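Long-range contacts in putative short-chain dehydrogenase/reductase (Burkholderia xenovorans, PDB 5JY1), which binds NAD as a short-chain dehydrogenase/reductase and probably reduces 3-oxoacyl-[acyl-carrier-protein] substrates: residues A[93-98]-A[129-134]; A[143-148]-A[184-189]. One frame throughout, in Å; residues are numbered along the deposited sequence.

Interaction 1 of 2, residues A[93-98]-A[129-134]; sequences DILVNN and WAMRAA. With NAD (nicotinamide-adenine-dinucleotide), chain E.
Leu95 drives one methyl, CD2, into the turn of helix formed by Ala130, Met131 and Ala134, the tight part of the contact. CD2 lies 3.8 Å from Ala130 CB and 4.0 Å from Ala134 CB, and rests 3.5 Å from Ala130 O. Leu95 CG stands anti to the backbone N (chi1 172°), carrying the branch over the helix, CD2 foremost. Small alanine side chains allow this close fit: the axes of strand 94-97 and helix 129-134 approach to 9.4 Å and run nearly antiparallel, at 174°. This is the alpha/beta layering of the short-chain dehydrogenase Rossmann fold, a helix against a parallel sheet. Further along the strand, Asn97 crosses Met131 at about a right angle. Its OD1 sits 3.3 Å from Ala130 CB and its ND2, hydrogen-bonded to Asn148 on the next strand, 3.8 Å from Met131 CG. Next along the chain, Asn98 lies clear of the helix, its backbone O accepting a 3.0 Å hydrogen bond from NAD O3D. The looser side is the helix's outer face, where Arg132 points away from the strand and the ring of Trp129 leads away; their NH1 and NE1 bond to Lys111 O and Asp113 of a second subunit.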
loop_
_atom_site.group_PDB
_atom_site.type_symbol
_atom_site.label_atom_id
_atom_site.label_comp_id
_atom_site.label_asym_id
_atom_site.label_seq_id
_atom_site.Cartn_x
_atom_site.Cartn_y
_atom_site.Cartn_z
ATOM N N ASP A 93 4.799 -29.677 -6.247
ATOM C CA ASP A 93 5.423 -28.470 -6.770
ATOM C C ASP A 93 4.637 -27.210 -6.458
ATOM O O ASP A 93 5.237 -26.135 -6.349
ATOM C CB ASP A 93 5.577 -28.585 -8.290
ATOM C CG ASP A 93 6.283 -29.850 -8.696
ATOM O OD1 ASP A 93 7.531 -29.845 -8.684
ATOM O OD2 ASP A 93 5.597 -30.852 -9.024
ATOM N N ILE A 94 3.317 -27.327 -6.306
ATOM C CA ILE A 94 2.405 -26.186 -6.252
ATOM C C ILE A 94 1.408 -26.408 -5.123
ATOM O O ILE A 94 0.735 -27.445 -5.087
ATOM C CB ILE A 94 1.644 -26.016 -7.582
ATOM C CG1 ILE A 94 2.599 -25.794 -8.759
ATOM C CG2 ILE A 94 0.572 -24.916 -7.466
ATOM C CD1 ILE A 94 2.007 -26.252 -10.093
ATOM N N LEU A 95 1.274 -25.430 -4.227
ATOM C CA LEU A 95 0.294 -25.489 -3.145
ATOM C C LEU A 95 -0.641 -24.289 -3.235
ATOM O O LEU A 95 -0.174 -23.149 -3.322
ATOM C CB LEU A 95 0.982 -25.506 -1.778
ATOM C CG LEU A 95 0.075 -25.368 -0.552
ATOM C CD1 LEU A 95 -0.802 -26.603 -0.362
ATOM C CD2 LEU A 95 0.919 -25.114 0.703
ATOM N N VAL A 96 -1.951 -24.546 -3.217
ATOM C CA VAL A 96 -2.965 -23.491 -3.224
ATOM C C VAL A 96 -3.803 -23.632 -1.960
ATOM O O VAL A 96 -4.476 -24.654 -1.768
ATOM C CB VAL A 96 -3.854 -23.559 -4.477
ATOM C CG1 VAL A 96 -4.905 -22.441 -4.447
ATOM C CG2 VAL A 96 -3.006 -23.471 -5.728
ATOM N N ASN A 97 -3.766 -22.608 -1.103
ATOM C CA ASN A 97 -4.446 -22.631 0.195
ATOM C C ASN A 97 -5.748 -21.855 0.053
ATOM O O ASN A 97 -5.782 -20.630 0.186
ATOM C CB ASN A 97 -3.543 -22.065 1.288
ATOM C CG ASN A 97 -2.347 -22.960 1.556
ATOM O OD1 ASN A 97 -2.504 -24.151 1.829
ATOM N ND2 ASN A 97 -1.148 -22.406 1.451
ATOM N N ASN A 98 -6.825 -22.579 -0.208
ATOM C CA ASN A 98 -8.072 -21.975 -0.642
ATOM C C ASN A 98 -9.251 -22.241 0.289
ATOM O O ASN A 98 -10.198 -21.446 0.289
ATOM C CB ASN A 98 -8.388 -22.463 -2.071
ATOM C CG ASN A 98 -9.814 -22.236 -2.478
ATOM O OD1 ASN A 98 -10.152 -21.195 -3.047
ATOM N ND2 ASN A 98 -10.664 -23.228 -2.224
ATOM N N TRP A 129 0.220 -24.717 8.356
ATOM C CA TRP A 129 0.552 -26.140 8.364
ATOM C C TRP A 129 0.843 -26.645 6.957
ATOM O O TRP A 129 1.783 -27.419 6.745
ATOM C CB TRP A 129 -0.597 -26.942 8.972
ATOM C CG TRP A 129 -0.735 -26.814 10.450
ATOM C CD1 TRP A 129 0.272 -26.700 11.363
ATOM C CD2 TRP A 129 -1.960 -26.782 11.192
ATOM N NE1 TRP A 129 -0.254 -26.608 12.638
ATOM C CE2 TRP A 129 -1.621 -26.653 12.557
ATOM C CE3 TRP A 129 -3.311 -26.843 10.833
ATOM C CZ2 TRP A 129 -2.582 -26.591 13.562
ATOM C CZ3 TRP A 129 -4.269 -26.783 11.839
ATOM C CH2 TRP A 129 -3.897 -26.658 13.186
ATOM N N ALA A 130 0.037 -26.227 5.983
ATOM C CA ALA A 130 0.233 -26.735 4.632
ATOM C C ALA A 130 1.515 -26.191 4.020
ATOM O O ALA A 130 2.240 -26.928 3.344
ATOM C CB ALA A 130 -0.976 -26.393 3.764
ATOM N N MET A 131 1.816 -24.904 4.245
ATOM C CA MET A 131 3.068 -24.338 3.737
ATOM C C MET A 131 4.279 -25.075 4.288
ATOM O O MET A 131 5.202 -25.417 3.541
ATOM C CB MET A 131 3.158 -22.854 4.088
ATOM C CG MET A 131 2.194 -22.018 3.291
ATOM S SD MET A 131 2.185 -20.281 3.783
ATOM C CE MET A 131 3.880 -19.840 3.529
ATOM N N ARG A 132 4.316 -25.294 5.604
ATOM C CA ARG A 132 5.480 -25.958 6.178
ATOM C C ARG A 132 5.575 -27.430 5.769
ATOM O O ARG A 132 6.685 -27.959 5.655
ATOM C CB ARG A 132 5.467 -25.787 7.700
ATOM C CG ARG A 132 5.812 -24.339 8.102
ATOM C CD ARG A 132 5.057 -23.840 9.350
ATOM N NE ARG A 132 5.192 -24.725 10.512
ATOM C CZ ARG A 132 6.193 -24.678 11.387
ATOM N NH1 ARG A 132 7.187 -23.813 11.230
ATOM N NH2 ARG A 132 6.204 -25.499 12.431
ATOM N N ALA A 133 4.444 -28.098 5.503
ATOM C CA ALA A 133 4.511 -29.483 5.034
ATOM C C ALA A 133 4.958 -29.560 3.577
ATOM O O ALA A 133 5.816 -30.383 3.232
ATOM C CB ALA A 133 3.162 -30.176 5.215
ATOM N N ALA A 134 4.388 -28.708 2.713
ATOM C CA ALA A 134 4.774 -28.701 1.303
ATOM C C ALA A 134 6.207 -28.218 1.115
ATOM O O ALA A 134 6.878 -28.610 0.152
ATOM C CB ALA A 134 3.805 -27.821 0.505
HETATM P PA NAD E . -16.503 -21.791 -1.017
HETATM O O1A NAD E . -17.303 -21.634 0.240
HETATM O O2A NAD E . -17.345 -21.744 -2.284
HETATM O O5B NAD E . -15.616 -23.206 -0.989
HETATM C C5B NAD E . -14.971 -23.502 0.200
HETATM C C4B NAD E . -14.361 -24.958 0.075
HETATM O O4B NAD E . -13.658 -25.196 1.130
HETATM C C3B NAD E . -15.543 -25.989 0.091
HETATM O O3B NAD E . -15.373 -26.925 -0.929
HETATM C C2B NAD E . -15.426 -26.615 1.460
HETATM O O2B NAD E . -16.071 -27.980 1.490
HETATM C C1B NAD E . -14.118 -26.655 1.631
HETATM N N9A NAD E . -13.774 -26.795 3.034
HETATM C C8A NAD E . -14.404 -26.219 4.060
HETATM N N7A NAD E . -13.800 -26.593 5.170
HETATM C C5A NAD E . -12.793 -27.404 4.834
HETATM C C6A NAD E . -11.858 -28.074 5.625
HETATM N N6A NAD E . -11.573 -28.170 7.050
HETATM N N1A NAD E . -10.942 -28.832 5.053
HETATM C C2A NAD E . -10.918 -28.957 3.684
HETATM N N3A NAD E . -11.827 -28.318 2.908
HETATM C C4A NAD E . -12.771 -27.528 3.512
HETATM O O3 NAD E . -15.366 -20.595 -1.039
HETATM P PN NAD E . -14.989 -19.562 -2.246
HETATM O O1N NAD E . -16.059 -18.485 -2.329
HETATM O O2N NAD E . -14.842 -20.244 -3.618
HETATM O O5D NAD E . -13.576 -18.825 -1.794
HETATM C C5D NAD E . -12.358 -19.561 -1.884
HETATM C C4D NAD E . -11.173 -18.700 -1.334
HETATM O O4D NAD E . -11.214 -17.474 -1.852
HETATM C C3D NAD E . -11.349 -18.528 0.178
HETATM O O3D NAD E . -10.158 -18.518 0.807
HETATM C C2D NAD E . -12.029 -17.142 0.293
HETATM O O2D NAD E . -11.793 -16.641 1.674
HETATM C C1D NAD E . -11.430 -16.434 -0.641
HETATM N N1N NAD E . -12.246 -15.331 -1.125
HETATM C C2N NAD E . -13.271 -15.549 -1.991
HETATM C C3N NAD E . -14.057 -14.490 -2.452
HETATM C C7N NAD E . -15.202 -14.721 -3.411
HETATM O O7N NAD E . -15.761 -13.778 -3.951
HETATM N N7N NAD E . -15.640 -16.031 -3.692
HETATM C C4N NAD E . -13.788 -13.215 -2.023
HETATM C C5N NAD E . -12.767 -12.993 -1.168
HETATM C C6N NAD E . -11.980 -14.061 -0.713
#

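Interaction 2 of 2, residues A[143-148]-A[184-189]; sequences WGRIVN and RFNITV
Strands 144-148 and 187-189 run parallel, 11° apart, joined by three backbone hydrogen bonds: Gly144 N to Asn186 O (3.0 Å), Thr188 N to Gly144 O (3.0 Å) and Ile146 N to Thr188 O (2.9 Å). On one face of the sheet, Ile146 and Val189 run alongside each other, with CG2 of Ile146 4.0 Å from CG1 of Val189. Ile187 lies on that face too, its CG1 packing over the bare backbone of Gly144. On the other face, Arg145 bends at chi2 (-78°) and folds back, so that its NH1 donates to Gly144 O at 3.0 Å. Its CD meets Thr188 OG1 at 3.1 Å, and Thr188 CG2 comes over a face of the guanidinium. Arg145 NH1 lies over the centre of the Trp143 ring, 4.0 Å above its plane; Asn186 ND2 approaches the indole CD1 obliquely at 3.3 Å, the amide and ring planes 85° apart. NE of Arg145 is bonded to Ser240 O, and NE1 of Trp143 to Glu241. Gly144 O accepts both Arg145 NH1 and Thr188 N, from opposite faces of its carbonyl plane, so a single acceptor ties the buried arginine's position to the pairing of the strands.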
loop_
_atom_site.group_PDB
_atom_site.type_symbol
_atom_site.label_atom_id
_atom_site.label_comp_id
_atom_site.label_asym_id
_atom_site.label_seq_id
_atom_site.Cartn_x
_atom_site.Cartn_y
_atom_site.Cartn_z
ATOM N N TRP A 143 12.347 -26.073 -6.101
ATOM C CA TRP A 143 11.304 -25.508 -6.961
ATOM C C TRP A 143 9.989 -25.558 -6.203
ATOM O O TRP A 143 9.564 -26.636 -5.773
ATOM C CB TRP A 143 11.196 -26.286 -8.293
ATOM C CG TRP A 143 10.558 -25.498 -9.452
ATOM C CD1 TRP A 143 11.212 -24.902 -10.491
ATOM C CD2 TRP A 143 9.150 -25.268 -9.683
ATOM N NE1 TRP A 143 10.307 -24.297 -11.340
ATOM C CE2 TRP A 143 9.039 -24.513 -10.873
ATOM C CE3 TRP A 143 7.983 -25.616 -8.998
ATOM C CZ2 TRP A 143 7.805 -24.103 -11.390
ATOM C CZ3 TRP A 143 6.759 -25.215 -9.507
ATOM C CH2 TRP A 143 6.676 -24.464 -10.701
ATOM N N GLY A 144 9.322 -24.415 -6.066
ATOM C CA GLY A 144 8.031 -24.399 -5.411
ATOM C C GLY A 144 7.236 -23.165 -5.765
ATOM O O GLY A 144 7.797 -22.099 -6.038
ATOM N N ARG A 145 5.911 -23.318 -5.761
ATOM C CA ARG A 145 4.972 -22.216 -5.946
ATOM C C ARG A 145 3.885 -22.355 -4.897
ATOM O O ARG A 145 3.190 -23.377 -4.857
ATOM C CB ARG A 145 4.350 -22.226 -7.351
ATOM C CG ARG A 145 5.357 -22.112 -8.473
ATOM C CD ARG A 145 5.826 -20.665 -8.622
ATOM N NE ARG A 145 6.676 -20.457 -9.787
ATOM C CZ ARG A 145 7.992 -20.646 -9.824
ATOM N NH1 ARG A 145 8.654 -21.066 -8.747
ATOM N NH2 ARG A 145 8.651 -20.410 -10.957
ATOM N N ILE A 146 3.743 -21.345 -4.039
ATOM C CA ILE A 146 2.683 -21.324 -3.041
ATOM C C ILE A 146 1.770 -20.149 -3.357
ATOM O O ILE A 146 2.245 -19.018 -3.519
ATOM C CB ILE A 146 3.251 -21.228 -1.613
ATOM C CG1 ILE A 146 4.111 -22.471 -1.330
ATOM C CG2 ILE A 146 2.121 -21.092 -0.580
ATOM C CD1 ILE A 146 4.855 -22.444 0.011
ATOM N N VAL A 147 0.470 -20.422 -3.463
ATOM C CA VAL A 147 -0.542 -19.409 -3.775
ATOM C C VAL A 147 -1.504 -19.364 -2.600
ATOM O O VAL A 147 -2.260 -20.321 -2.378
ATOM C CB VAL A 147 -1.305 -19.732 -5.072
ATOM C CG1 VAL A 147 -2.237 -18.574 -5.458
ATOM C CG2 VAL A 147 -0.354 -20.079 -6.225
ATOM N N ASN A 148 -1.496 -18.261 -1.854
ATOM C CA ASN A 148 -2.432 -18.076 -0.756
ATOM C C ASN A 148 -3.561 -17.153 -1.196
ATOM O O ASN A 148 -3.436 -16.407 -2.165
ATOM C CB ASN A 148 -1.721 -17.500 0.473
ATOM C CG ASN A 148 -0.720 -18.468 1.053
ATOM O OD1 ASN A 148 -0.906 -19.682 0.961
ATOM N ND2 ASN A 148 0.353 -17.946 1.648
ATOM N N ARG A 184 15.447 -18.468 -1.456
ATOM C CA ARG A 184 16.759 -19.066 -1.656
ATOM C C ARG A 184 16.659 -20.475 -2.224
ATOM O O ARG A 184 17.647 -20.979 -2.776
ATOM C CB ARG A 184 17.542 -19.080 -0.331
ATOM C CG ARG A 184 17.066 -20.082 0.728
ATOM C CD ARG A 184 17.911 -19.890 1.984
ATOM N NE ARG A 184 17.750 -20.918 3.029
ATOM C CZ ARG A 184 16.744 -20.950 3.901
ATOM N NH1 ARG A 184 15.777 -20.046 3.853
ATOM N NH2 ARG A 184 16.691 -21.899 4.832
ATOM N N PHE A 185 15.498 -21.122 -2.090
ATOM C CA PHE A 185 15.265 -22.445 -2.654
ATOM C C PHE A 185 14.434 -22.400 -3.930
ATOM O O PHE A 185 13.915 -23.440 -4.341
ATOM C CB PHE A 185 14.556 -23.345 -1.642
ATOM C CG PHE A 185 15.324 -23.579 -0.365
ATOM C CD1 PHE A 185 16.609 -24.100 -0.389
ATOM C CD2 PHE A 185 14.736 -23.304 0.859
ATOM C CE1 PHE A 185 17.310 -24.341 0.799
ATOM C CE2 PHE A 185 15.427 -23.551 2.058
ATOM C CZ PHE A 185 16.714 -24.065 2.021
ATOM N N ASN A 186 14.258 -21.219 -4.536
ATOM C CA ASN A 186 13.390 -21.060 -5.708
ATOM C C ASN A 186 11.951 -21.466 -5.383
ATOM O O ASN A 186 11.248 -22.057 -6.205
ATOM C CB ASN A 186 13.921 -21.837 -6.919
ATOM C CG ASN A 186 13.167 -21.510 -8.190
ATOM O OD1 ASN A 186 12.664 -20.393 -8.356
ATOM N ND2 ASN A 186 13.056 -22.490 -9.088
ATOM N N ILE A 187 11.517 -21.161 -4.160
ATOM C CA ILE A 187 10.119 -21.277 -3.753
ATOM C C ILE A 187 9.538 -19.870 -3.682
ATOM O O ILE A 187 9.970 -19.057 -2.855
ATOM C CB ILE A 187 9.968 -21.985 -2.397
ATOM C CG1 ILE A 187 10.589 -23.390 -2.428
ATOM C CG2 ILE A 187 8.501 -22.039 -2.016
ATOM C CD1 ILE A 187 10.688 -24.053 -1.026
ATOM N N THR A 188 8.557 -19.575 -4.524
ATOM C CA THR A 188 7.889 -18.282 -4.450
ATOM C C THR A 188 6.565 -18.409 -3.706
ATOM O O THR A 188 5.958 -19.483 -3.646
ATOM C CB THR A 188 7.633 -17.698 -5.833
ATOM O OG1 THR A 188 6.707 -18.535 -6.532
ATOM C CG2 THR A 188 8.938 -17.590 -6.628
ATOM N N VAL A 189 6.128 -17.301 -3.111
ATOM C CA VAL A 189 4.939 -17.280 -2.265
ATOM C C VAL A 189 4.225 -15.962 -2.532
ATOM O O VAL A 189 4.800 -14.889 -2.317
ATOM C CB VAL A 189 5.276 -17.405 -0.765
ATOM C CG1 VAL A 189 4.023 -17.678 0.056
ATOM C CG2 VAL A 189 6.331 -18.493 -0.493
#

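Overall arrangement
The two contacts have centres 10 Å apart and come in series along the chain: helix 113-141, which supplies half of interaction 1, leads straight into strand 144-149 of interaction 2. Strands 94-97, 144-149 and 187-194 are consecutive in the seven-stranded parallel sheet, so interaction 1 joins a helix to the sheet and interaction 2 joins two of its strands. They meet directly where Val147 N bonds to Leu95 O, and at the asparagine pair. This junction lies near the cofactor, the side chains of Asn97 and Asn148 each being about 7 Å from that of NAD-binding Lys168. Residues at the margins of both contacts, on the helix and in the loop before strand 187-194, reach a second subunit.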